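PDB 4OHN: ABC transporter substrate-binding protein, which binds histidine in the cleft between its two lobes and probably delivers amino acids to an ABC importer of the pneumococcal membrane. Local coordinates for residues 19-24 / 58-63; 42-47 / 80-85; 121-126 / 147-152; 127-132 / 153-158. One frame throughout, in Å; residues are numbered along the deposited sequence.

From the N terminus, contact 1 pairs strand 19-24 with strand 58-63, closing a loop that holds helix 43-53. Contact 2 opens inside that loop, on residues 42-47 of the helix, and closes beyond it on residues 80-85, so the two cross; strand 80-81 lies beside strand 19-24, and Gly23 N probably bonds to Leu80 O. Further along, in the other lobe, contact 3 (121-126 / 147-152) and contact 4 (127-132 / 153-158) also cross, both segments of contact 4 following directly on those of contact 3, with Met122 and Val150 packing on Leu127. Contacts 2 and 4, centres about 23 Å apart, both reach the bound histidine.

Contact 1 of 4, residues 19-24 / 58-63; sequences SITIGF and TVNWQP
The indole of Trp61 directs its edge at the face of Phe24, an edge-to-face pair with ring centroids 5.5 Å apart and planes at 82°. Val59 CG1 sits over one face of the indole, offset toward the rim. Ile22 comes up alongside, its CG2 3.5 Å from Trp61 CZ3, while its CD1 reaches Val59 CG1 at 3.6 Å. At the edge of the Phe24 ring lies Gln62 N. Phe24 CG stands between its own N and carbonyl carbon (chi1 71°), which carries the ring across to the neighbouring strand, where CE1 meets Pro63 CD at 4.0 Å. These strands are parallel and adjacent, joined by a beta-alpha-beta crossover of the periplasmic binding protein fold that runs through a small inserted antiparallel sheet (27-41) and then helix 43-53; Phe52, Ala48 and Ile45 of that helix cover the Val59 and Trp61 side. Backbone bonds run from Ile20 N to Thr58 O through to a weak one from Phe24 N to Gln62 O. On the other face Thr21 and Asn60 lie side by side, and Asn60 ND2 gives Thr21 OG1 a nearly straight bond of 3.0 Å, in the amide plane. A water joins Ser19 OG to Thr58 O.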
# COMPACT_ATOMS: atom_id res chain seq x y z
N SER A 19 -1.64 -13.92 19.32
CA SER A 19 -0.73 -12.95 18.72
C SER A 19 -0.45 -13.29 17.27
O SER A 19 -0.37 -14.46 16.91
CB SER A 19 0.59 -12.95 19.49
OG SER A 19 1.46 -11.98 18.97
N ILE A 20 -0.31 -12.25 16.46
CA ILE A 20 0.11 -12.41 15.08
C ILE A 20 1.00 -11.20 14.75
O ILE A 20 0.74 -10.10 15.25
CB ILE A 20 -1.10 -12.54 14.12
CG1 ILE A 20 -0.62 -12.97 12.74
CG2 ILE A 20 -1.90 -11.24 14.09
CD1 ILE A 20 -1.70 -13.52 11.85
N THR A 21 2.02 -11.41 13.92
CA THR A 21 2.93 -10.34 13.55
C THR A 21 2.62 -9.85 12.14
O THR A 21 2.55 -10.63 11.20
CB THR A 21 4.39 -10.78 13.67
OG1 THR A 21 4.64 -11.11 15.04
CG2 THR A 21 5.36 -9.70 13.21
N ILE A 22 2.44 -8.54 12.01
CA ILE A 22 2.07 -7.94 10.75
C ILE A 22 3.12 -6.92 10.33
O ILE A 22 3.45 -6.01 11.08
CB ILE A 22 0.68 -7.29 10.83
CG1 ILE A 22 -0.35 -8.33 11.29
CG2 ILE A 22 0.30 -6.68 9.49
CD1 ILE A 22 -1.79 -7.82 11.25
N GLY A 23 3.63 -7.10 9.12
CA GLY A 23 4.64 -6.21 8.58
C GLY A 23 4.04 -5.11 7.73
O GLY A 23 3.04 -5.29 7.05
N PHE A 24 4.70 -3.96 7.76
CA PHE A 24 4.24 -2.75 7.08
C PHE A 24 5.37 -1.77 6.87
O PHE A 24 6.31 -1.71 7.64
CB PHE A 24 3.06 -2.10 7.83
CG PHE A 24 3.43 -1.44 9.15
CD1 PHE A 24 3.92 -2.18 10.21
CD2 PHE A 24 3.28 -0.08 9.30
CE1 PHE A 24 4.27 -1.56 11.40
CE2 PHE A 24 3.65 0.54 10.49
CZ PHE A 24 4.14 -0.20 11.52
N THR A 58 -4.05 -10.23 19.58
CA THR A 58 -3.39 -8.93 19.59
C THR A 58 -2.37 -8.90 18.46
O THR A 58 -1.63 -9.86 18.24
CB THR A 58 -2.66 -8.73 20.93
OG1 THR A 58 -3.63 -8.68 21.99
CG2 THR A 58 -1.86 -7.45 20.95
N VAL A 59 -2.33 -7.79 17.72
CA VAL A 59 -1.36 -7.63 16.65
C VAL A 59 -0.05 -7.08 17.18
O VAL A 59 -0.02 -6.11 17.94
CB VAL A 59 -1.88 -6.67 15.55
CG1 VAL A 59 -0.84 -6.48 14.46
CG2 VAL A 59 -3.20 -7.21 14.96
N ASN A 60 1.03 -7.74 16.77
CA ASN A 60 2.38 -7.23 16.91
C ASN A 60 2.79 -6.57 15.60
O ASN A 60 3.04 -7.26 14.61
CB ASN A 60 3.33 -8.38 17.25
CG ASN A 60 4.77 -7.95 17.29
OD1 ASN A 60 5.10 -6.91 17.86
ND2 ASN A 60 5.63 -8.73 16.66
N TRP A 61 2.83 -5.25 15.60
CA TRP A 61 3.17 -4.48 14.41
C TRP A 61 4.67 -4.41 14.25
O TRP A 61 5.37 -3.95 15.15
CB TRP A 61 2.58 -3.06 14.50
CG TRP A 61 1.09 -3.07 14.38
CD1 TRP A 61 0.18 -2.95 15.41
CD2 TRP A 61 0.34 -3.26 13.19
NE1 TRP A 61 -1.10 -3.04 14.90
CE2 TRP A 61 -1.03 -3.24 13.54
CE3 TRP A 61 0.68 -3.44 11.85
CZ2 TRP A 61 -2.04 -3.41 12.61
CZ3 TRP A 61 -0.33 -3.59 10.91
CH2 TRP A 61 -1.68 -3.58 11.31
N GLN A 62 5.15 -4.86 13.09
CA GLN A 62 6.58 -4.87 12.81
C GLN A 62 6.88 -4.01 11.58
O GLN A 62 6.56 -4.40 10.45
CB GLN A 62 7.05 -6.30 12.56
CG GLN A 62 8.56 -6.39 12.28
CD GLN A 62 9.39 -5.77 13.39
OE1 GLN A 62 9.39 -6.24 14.53
NE2 GLN A 62 10.11 -4.71 13.06
N PRO A 63 7.46 -2.82 11.78
CA PRO A 63 7.86 -2.08 10.59
C PRO A 63 8.92 -2.87 9.83
O PRO A 63 9.82 -3.46 10.42
CB PRO A 63 8.42 -0.76 11.14
CG PRO A 63 8.82 -1.07 12.54
CD PRO A 63 7.87 -2.15 13.02
O HOH W 1 0.86 -9.53 20.00

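Contact 2 of 4, residues 42-47 / 80-85; sequences GFDIDL and LIWNGY. With HIS (histidine), chain B; ACT (acetate ion), chain D.
The side chain of Asp44 crosses the Trp82 indole obliquely, its CG 3.2 Å from Trp82 CD1 and its carboxylate plane turned 64° from the ring, and Asp44 O lies over one face of the indole. OD1 takes only a weak, bent bond from Trp82 NE1 (3.0 Å, 125° at the hydrogen) and has a second weak partner in Tyr101 OH. The stronger grip is on OD2, met nearly end-on by Gly84 N at 2.8 Å. With CG anti to its own carbonyl carbon (chi1 -76°), Asp44 reaches out from the first turn of helix 43-53 to the chain that leaves strand 80-81. One turn on, Leu47 crosses the indole at about a right angle: CG and CD2 both approach Trp82 CZ2, with CD2 at the ring edge, while Phe227, Leu230 and Phe236 pack against the same leucine. Residues 83-85 line the substrate cleft of this family 3 solute-binding protein. Asn83 OD1 accepts a hydrogen bond from the imidazole NE2 of the bound histidine at 2.9 Å, and Gly84 O accepts one from its amino N at 2.8 Å. Tyr85 packs one face over Ile81 CG2, and its OH donates to an acetate, probably from the crystallisation liquor. Asp44 thus belongs to a second shell: it anchors Gly84 N, and so the Asn83-Gly84 peptide, between the Asn83 side chain and the Gly84 O that hold the ligand. Its buried negative charge may also favour the nearby ligand ammonium group electrostatically.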
# COMPACT_ATOMS: atom_id res chain seq x y z
N GLY A 42 -3.48 4.28 11.29
CA GLY A 42 -3.92 4.25 9.93
C GLY A 42 -5.10 3.34 9.71
O GLY A 42 -5.55 2.62 10.60
N PHE A 43 -5.61 3.37 8.49
CA PHE A 43 -6.74 2.53 8.10
C PHE A 43 -6.47 1.06 8.35
O PHE A 43 -7.31 0.36 8.92
CB PHE A 43 -7.11 2.79 6.63
CG PHE A 43 -8.26 1.97 6.15
CD1 PHE A 43 -9.53 2.49 6.16
CD2 PHE A 43 -8.08 0.68 5.67
CE1 PHE A 43 -10.62 1.72 5.72
CE2 PHE A 43 -9.15 -0.08 5.24
CZ PHE A 43 -10.41 0.45 5.24
N ASP A 44 -5.32 0.57 7.90
CA ASP A 44 -4.99 -0.83 8.10
C ASP A 44 -4.70 -1.16 9.55
O ASP A 44 -4.98 -2.26 9.99
CB ASP A 44 -3.80 -1.24 7.24
CG ASP A 44 -4.14 -1.42 5.77
OD1 ASP A 44 -5.32 -1.69 5.42
OD2 ASP A 44 -3.19 -1.29 4.96
N ILE A 45 -4.11 -0.23 10.29
CA ILE A 45 -3.90 -0.45 11.71
C ILE A 45 -5.26 -0.70 12.37
O ILE A 45 -5.45 -1.68 13.11
CB ILE A 45 -3.17 0.73 12.40
CG1 ILE A 45 -1.86 1.09 11.69
CG2 ILE A 45 -2.92 0.40 13.87
CD1 ILE A 45 -0.85 -0.05 11.62
N ASP A 46 -6.21 0.17 12.09
CA ASP A 46 -7.55 0.04 12.66
C ASP A 46 -8.26 -1.22 12.17
O ASP A 46 -8.89 -1.94 12.96
CB ASP A 46 -8.38 1.29 12.32
CG ASP A 46 -7.93 2.55 13.08
OD1 ASP A 46 -7.12 2.46 14.03
OD2 ASP A 46 -8.42 3.63 12.71
N LEU A 47 -8.17 -1.49 10.88
CA LEU A 47 -8.89 -2.61 10.30
C LEU A 47 -8.33 -3.94 10.80
O LEU A 47 -9.09 -4.82 11.21
CB LEU A 47 -8.89 -2.55 8.77
CG LEU A 47 -9.67 -3.66 8.07
CD1 LEU A 47 -11.13 -3.63 8.44
CD2 LEU A 47 -9.50 -3.53 6.56
N LEU A 80 1.93 -11.64 8.12
CA LEU A 80 1.10 -10.99 7.12
C LEU A 80 1.77 -9.74 6.65
O LEU A 80 2.53 -9.12 7.39
CB LEU A 80 -0.25 -10.58 7.72
CG LEU A 80 -1.19 -11.70 8.17
CD1 LEU A 80 -2.35 -11.10 8.91
CD2 LEU A 80 -1.68 -12.51 6.98
N ILE A 81 1.50 -9.39 5.40
CA ILE A 81 1.81 -8.08 4.85
C ILE A 81 0.47 -7.34 4.73
O ILE A 81 -0.43 -7.78 4.01
CB ILE A 81 2.50 -8.15 3.48
CG1 ILE A 81 3.79 -8.99 3.55
CG2 ILE A 81 2.76 -6.75 2.94
CD1 ILE A 81 4.37 -9.34 2.20
N TRP A 82 0.33 -6.23 5.44
CA TRP A 82 -0.97 -5.53 5.51
C TRP A 82 -0.65 -4.05 5.64
O TRP A 82 -0.30 -3.58 6.73
CB TRP A 82 -1.79 -6.05 6.71
CG TRP A 82 -3.24 -5.66 6.68
CD1 TRP A 82 -3.80 -4.58 6.05
CD2 TRP A 82 -4.31 -6.35 7.33
NE1 TRP A 82 -5.17 -4.58 6.26
CE2 TRP A 82 -5.49 -5.65 7.05
CE3 TRP A 82 -4.38 -7.52 8.09
CZ2 TRP A 82 -6.72 -6.09 7.51
CZ3 TRP A 82 -5.62 -7.95 8.55
CH2 TRP A 82 -6.76 -7.24 8.25
N ASN A 83 -0.72 -3.34 4.51
CA ASN A 83 -0.23 -1.97 4.41
C ASN A 83 -0.47 -1.45 3.01
O ASN A 83 0.46 -1.16 2.26
CB ASN A 83 1.28 -1.95 4.72
CG ASN A 83 1.89 -0.56 4.77
OD1 ASN A 83 2.83 -0.28 4.01
ND2 ASN A 83 1.42 0.28 5.67
N GLY A 84 -1.72 -1.31 2.62
CA GLY A 84 -2.00 -0.95 1.24
C GLY A 84 -1.27 -1.85 0.26
O GLY A 84 -0.68 -1.37 -0.72
N TYR A 85 -1.34 -3.16 0.51
CA TYR A 85 -0.59 -4.12 -0.27
C TYR A 85 -1.40 -4.49 -1.52
O TYR A 85 -2.44 -5.16 -1.43
CB TYR A 85 -0.27 -5.34 0.59
CG TYR A 85 0.67 -6.38 0.02
CD1 TYR A 85 1.80 -6.05 -0.70
CD2 TYR A 85 0.45 -7.72 0.28
CE1 TYR A 85 2.67 -7.03 -1.17
CE2 TYR A 85 1.31 -8.69 -0.18
CZ TYR A 85 2.41 -8.35 -0.90
OH TYR A 85 3.23 -9.34 -1.34
N HIS B . 0.55 -0.36 -3.04
CA HIS B . 2.02 -0.44 -3.29
C HIS B . 2.52 -1.85 -3.06
O HIS B . 1.72 -2.73 -2.67
CB HIS B . 2.81 0.62 -2.49
CG HIS B . 3.03 0.36 -1.03
ND1 HIS B . 4.21 0.73 -0.41
CD2 HIS B . 2.23 -0.12 -0.05
CE1 HIS B . 4.14 0.46 0.87
NE2 HIS B . 2.94 -0.05 1.13
OXT HIS B . 3.73 -2.07 -3.30
C ACT D . 6.10 -9.52 -3.22
O ACT D . 5.45 -8.63 -2.66
OXT ACT D . 7.01 -9.12 -3.98
CH3 ACT D . 5.80 -10.97 -2.98

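Contact 3 of 4, residues 121-126 / 147-152; sequences DMTGKT and KNIVAN
Ile149 holds CG1 between its backbone N and carbonyl carbon (chi1 64°), and this brings CD1 to 3.7 Å from Thr123 OG1; the two side chains cross at about a right angle. Thr123 in turn keeps OG1 beside its own backbone N (chi1 -62°), where the hydroxyl also bonds to Lys120 O. The residues around it form a type II beta turn from Met122 to Lys125, closed by Lys125 N on Met122 O, with Gly124 at the position of positive phi. The turn leads into strand 127-130 and lies against the loop that leads into strand 155-158, so the contact joins the two approaches to a pair of parallel strands; its own centre lies about 25 Å from the centre of the chain. Two backbone bonds hold the loops together. Gly124 N gives Ile149 O a nearly straight bond of 2.9 Å, and the CA of Thr123 leans on the same oxygen at 3.4 Å. In the reverse direction Ala151 N donates to Lys125 O from above its carbonyl plane. The buried Val150 has CG1 4.2 Å from Met122 CB, and both residues also pack on Leu127, the first residue of the strand that follows. The methyl of Ala151 points at the turn, its CB 3.5 Å from Gly124 O and 3.4 Å from Lys125 O.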
# COMPACT_ATOMS: atom_id res chain seq x y z
N ASP A 121 3.76 14.34 -21.46
CA ASP A 121 4.60 15.48 -21.17
C ASP A 121 5.72 15.14 -20.18
O ASP A 121 6.48 16.03 -19.78
CB ASP A 121 3.74 16.69 -20.77
CG ASP A 121 3.01 17.29 -21.95
OD1 ASP A 121 3.39 17.03 -23.11
OD2 ASP A 121 2.02 18.03 -21.73
N MET A 122 5.85 13.86 -19.84
CA MET A 122 7.04 13.36 -19.14
C MET A 122 8.16 12.97 -20.09
O MET A 122 9.18 12.42 -19.66
CB MET A 122 6.67 12.17 -18.26
CG MET A 122 5.92 12.55 -17.01
SD MET A 122 6.93 13.46 -15.79
CE MET A 122 8.09 12.19 -15.29
N THR A 123 7.97 13.20 -21.38
CA THR A 123 8.96 12.83 -22.37
C THR A 123 10.28 13.53 -22.02
O THR A 123 10.34 14.74 -21.86
CB THR A 123 8.48 13.13 -23.81
OG1 THR A 123 7.31 12.34 -24.08
CG2 THR A 123 9.58 12.77 -24.82
N GLY A 124 11.34 12.72 -21.84
CA GLY A 124 12.64 13.26 -21.52
C GLY A 124 12.79 13.77 -20.09
O GLY A 124 13.83 14.31 -19.71
N LYS A 125 11.75 13.60 -19.27
CA LYS A 125 11.74 14.08 -17.89
C LYS A 125 12.09 12.93 -16.93
O LYS A 125 12.01 11.76 -17.30
CB LYS A 125 10.37 14.67 -17.53
CG LYS A 125 9.95 15.87 -18.38
CD LYS A 125 10.83 17.07 -18.10
CE LYS A 125 10.34 18.30 -18.84
NZ LYS A 125 11.37 19.38 -18.75
N THR A 126 12.49 13.27 -15.71
CA THR A 126 12.96 12.31 -14.72
C THR A 126 11.80 11.80 -13.87
O THR A 126 11.05 12.58 -13.27
CB THR A 126 14.02 12.95 -13.82
OG1 THR A 126 15.05 13.51 -14.64
CG2 THR A 126 14.62 11.92 -12.82
N LYS A 147 7.84 4.16 -19.34
CA LYS A 147 9.23 3.80 -19.43
C LYS A 147 9.84 4.17 -20.75
O LYS A 147 10.94 4.65 -20.79
CB LYS A 147 9.38 2.30 -19.19
CG LYS A 147 10.82 1.81 -19.19
CD LYS A 147 10.97 0.35 -18.83
CE LYS A 147 12.43 -0.06 -18.91
NZ LYS A 147 12.64 -1.50 -18.67
N ASN A 148 9.22 4.01 -21.77
CA ASN A 148 9.72 4.27 -23.11
C ASN A 148 10.00 5.73 -23.37
O ASN A 148 10.85 6.06 -24.17
CB ASN A 148 8.84 3.66 -24.21
CG ASN A 148 8.98 2.17 -24.29
OD1 ASN A 148 9.87 1.61 -23.71
ND2 ASN A 148 8.08 1.54 -25.00
N ILE A 149 9.27 6.61 -22.71
CA ILE A 149 9.44 8.04 -22.93
C ILE A 149 10.17 8.88 -21.89
O ILE A 149 10.67 9.92 -22.20
CB ILE A 149 8.09 8.69 -23.24
CG1 ILE A 149 7.14 8.60 -22.04
CG2 ILE A 149 7.49 8.03 -24.47
CD1 ILE A 149 5.91 9.46 -22.19
N VAL A 150 10.26 8.40 -20.66
CA VAL A 150 10.96 9.16 -19.63
C VAL A 150 12.47 9.12 -19.82
O VAL A 150 12.98 8.25 -20.49
CB VAL A 150 10.62 8.69 -18.20
CG1 VAL A 150 9.14 8.83 -17.92
CG2 VAL A 150 11.08 7.26 -17.94
N ALA A 151 13.17 10.08 -19.24
CA ALA A 151 14.62 10.13 -19.36
C ALA A 151 15.25 8.80 -18.95
O ALA A 151 14.88 8.22 -17.92
CB ALA A 151 15.16 11.26 -18.49
N ASN A 152 16.17 8.33 -19.78
CA ASN A 152 16.93 7.09 -19.54
C ASN A 152 16.12 5.79 -19.48
O ASN A 152 16.67 4.73 -19.19
CB ASN A 152 17.79 7.24 -18.28
CG ASN A 152 18.68 8.45 -18.34
OD1 ASN A 152 19.44 8.62 -19.28
ND2 ASN A 152 18.56 9.32 -17.34

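Contact 4 of 4, residues 127-132 / 153-158; sequences LGAQAG and KEANQY. With HIS (histidine), chain B.
Gln130 starts at the end of its strand with CB 3.9 Å and CG 3.6 Å from Tyr158 O, then leaves the partner strand. CG is anti to the backbone N (chi1 179°) and the chain stays extended, which carries CD into the ligand cleft. There OE1 accepts a hydrogen bond from ND1 of the bound histidine, short and nearly straight (2.7 Å, 170°), while NE2 donates to Gln159 O and Asp25 OD2. Behind it, strands 127-130 and 155-158 run parallel, the two ends of a beta-alpha-beta unit whose helix 134-141 covers the side of Leu127, Ala129 and Ala155. On that face Ala129 CB and Ala155 CB meet at 4.0 Å, with Tyr136 of the helix touching both residues. On the other face the Tyr158 ring brings its edge to Gly128 CA and Ala129 O; its hydroxyl bonds to Asp167. Ala129 O also accepts a bond from Tyr158 N at 3.0 Å, and Ala131 N closes the pairing on Tyr158 O at 2.8 Å. At the opposite end a water bridges Leu127 N and Glu154 O. With both polar atoms of its amide engaged, Gln130 is fixed in rotation: NE2 is spent on two protein oxygens, so OE1 faces the ligand as an acceptor and calls for a proton on ND1. Since NE2 of the imidazole also donates, to Asn83, the bound ring is probably doubly protonated.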
# COMPACT_ATOMS: atom_id res chain seq x y z
N LEU A 127 11.64 10.47 -13.84
CA LEU A 127 10.63 9.81 -13.03
C LEU A 127 11.23 9.18 -11.80
O LEU A 127 12.34 8.64 -11.86
CB LEU A 127 9.99 8.69 -13.88
CG LEU A 127 8.83 7.95 -13.20
CD1 LEU A 127 7.65 8.83 -13.06
CD2 LEU A 127 8.50 6.69 -13.99
N GLY A 128 10.51 9.25 -10.68
CA GLY A 128 10.82 8.49 -9.47
C GLY A 128 9.74 7.47 -9.15
O GLY A 128 8.61 7.57 -9.60
N ALA A 129 10.11 6.50 -8.32
CA ALA A 129 9.21 5.42 -7.89
C ALA A 129 9.75 4.81 -6.60
O ALA A 129 10.93 4.90 -6.30
CB ALA A 129 9.13 4.32 -8.95
N GLN A 130 8.85 4.17 -5.86
CA GLN A 130 9.26 3.35 -4.73
C GLN A 130 9.74 2.01 -5.24
O GLN A 130 9.03 1.31 -5.97
CB GLN A 130 8.12 3.17 -3.73
CG GLN A 130 8.54 2.29 -2.56
CD GLN A 130 7.44 2.03 -1.54
OE1 GLN A 130 6.29 1.70 -1.90
NE2 GLN A 130 7.78 2.13 -0.27
N ALA A 131 10.96 1.65 -4.86
CA ALA A 131 11.64 0.50 -5.44
C ALA A 131 10.85 -0.78 -5.31
O ALA A 131 10.78 -1.56 -6.26
CB ALA A 131 13.03 0.30 -4.80
N GLY A 132 10.26 -0.99 -4.14
CA GLY A 132 9.56 -2.25 -3.85
C GLY A 132 8.08 -2.22 -4.17
O GLY A 132 7.33 -3.12 -3.80
N LYS A 153 14.83 5.86 -19.80
CA LYS A 153 13.96 4.69 -19.73
C LYS A 153 14.09 4.00 -18.38
O LYS A 153 14.11 2.78 -18.28
CB LYS A 153 14.27 3.72 -20.88
CG LYS A 153 14.02 4.31 -22.25
CD LYS A 153 14.14 3.23 -23.33
CE LYS A 153 13.65 3.71 -24.69
NZ LYS A 153 14.53 4.77 -25.27
N GLU A 154 14.15 4.80 -17.33
CA GLU A 154 14.37 4.33 -15.97
C GLU A 154 13.55 5.14 -14.99
O GLU A 154 13.07 6.22 -15.33
CB GLU A 154 15.83 4.56 -15.57
CG GLU A 154 16.78 3.67 -16.18
CD GLU A 154 18.22 4.11 -15.94
OE1 GLU A 154 18.48 5.16 -15.28
OE2 GLU A 154 19.06 3.38 -16.44
N ALA A 155 13.39 4.64 -13.77
CA ALA A 155 12.91 5.44 -12.66
C ALA A 155 13.99 5.50 -11.60
O ALA A 155 14.61 4.48 -11.27
CB ALA A 155 11.64 4.83 -12.08
N ASN A 156 14.23 6.70 -11.06
CA ASN A 156 14.94 6.87 -9.81
C ASN A 156 14.18 6.05 -8.77
O ASN A 156 12.95 6.10 -8.72
CB ASN A 156 14.93 8.33 -9.35
CG ASN A 156 16.07 9.15 -9.94
OD1 ASN A 156 16.63 8.81 -10.98
ND2 ASN A 156 16.42 10.24 -9.26
N GLN A 157 14.90 5.30 -7.95
CA GLN A 157 14.28 4.42 -6.96
C GLN A 157 14.57 4.85 -5.53
O GLN A 157 15.66 5.28 -5.17
CB GLN A 157 14.71 2.98 -7.21
CG GLN A 157 14.04 2.36 -8.44
CD GLN A 157 14.78 1.17 -8.98
OE1 GLN A 157 15.32 0.36 -8.23
NE2 GLN A 157 14.81 1.04 -10.30
N TYR A 158 13.53 4.72 -4.72
CA TYR A 158 13.51 5.16 -3.33
C TYR A 158 12.92 4.07 -2.45
O TYR A 158 11.96 3.37 -2.84
CB TYR A 158 12.62 6.41 -3.19
CG TYR A 158 13.14 7.57 -4.02
CD1 TYR A 158 14.09 8.43 -3.49
CD2 TYR A 158 12.73 7.75 -5.32
CE1 TYR A 158 14.60 9.46 -4.23
CE2 TYR A 158 13.23 8.80 -6.06
CZ TYR A 158 14.16 9.64 -5.51
OH TYR A 158 14.66 10.66 -6.29
N HIS B . 0.55 -0.36 -3.04
CA HIS B . 2.02 -0.44 -3.29
C HIS B . 2.52 -1.85 -3.06
O HIS B . 1.72 -2.73 -2.67
CB HIS B . 2.81 0.62 -2.49
CG HIS B . 3.03 0.36 -1.03
ND1 HIS B . 4.21 0.73 -0.41
CD2 HIS B . 2.23 -0.12 -0.05
CE1 HIS B . 4.14 0.46 0.87
NE2 HIS B . 2.94 -0.05 1.13
OXT HIS B . 3.73 -2.07 -3.30
O HOH W 2 13.50 8.89 -15.50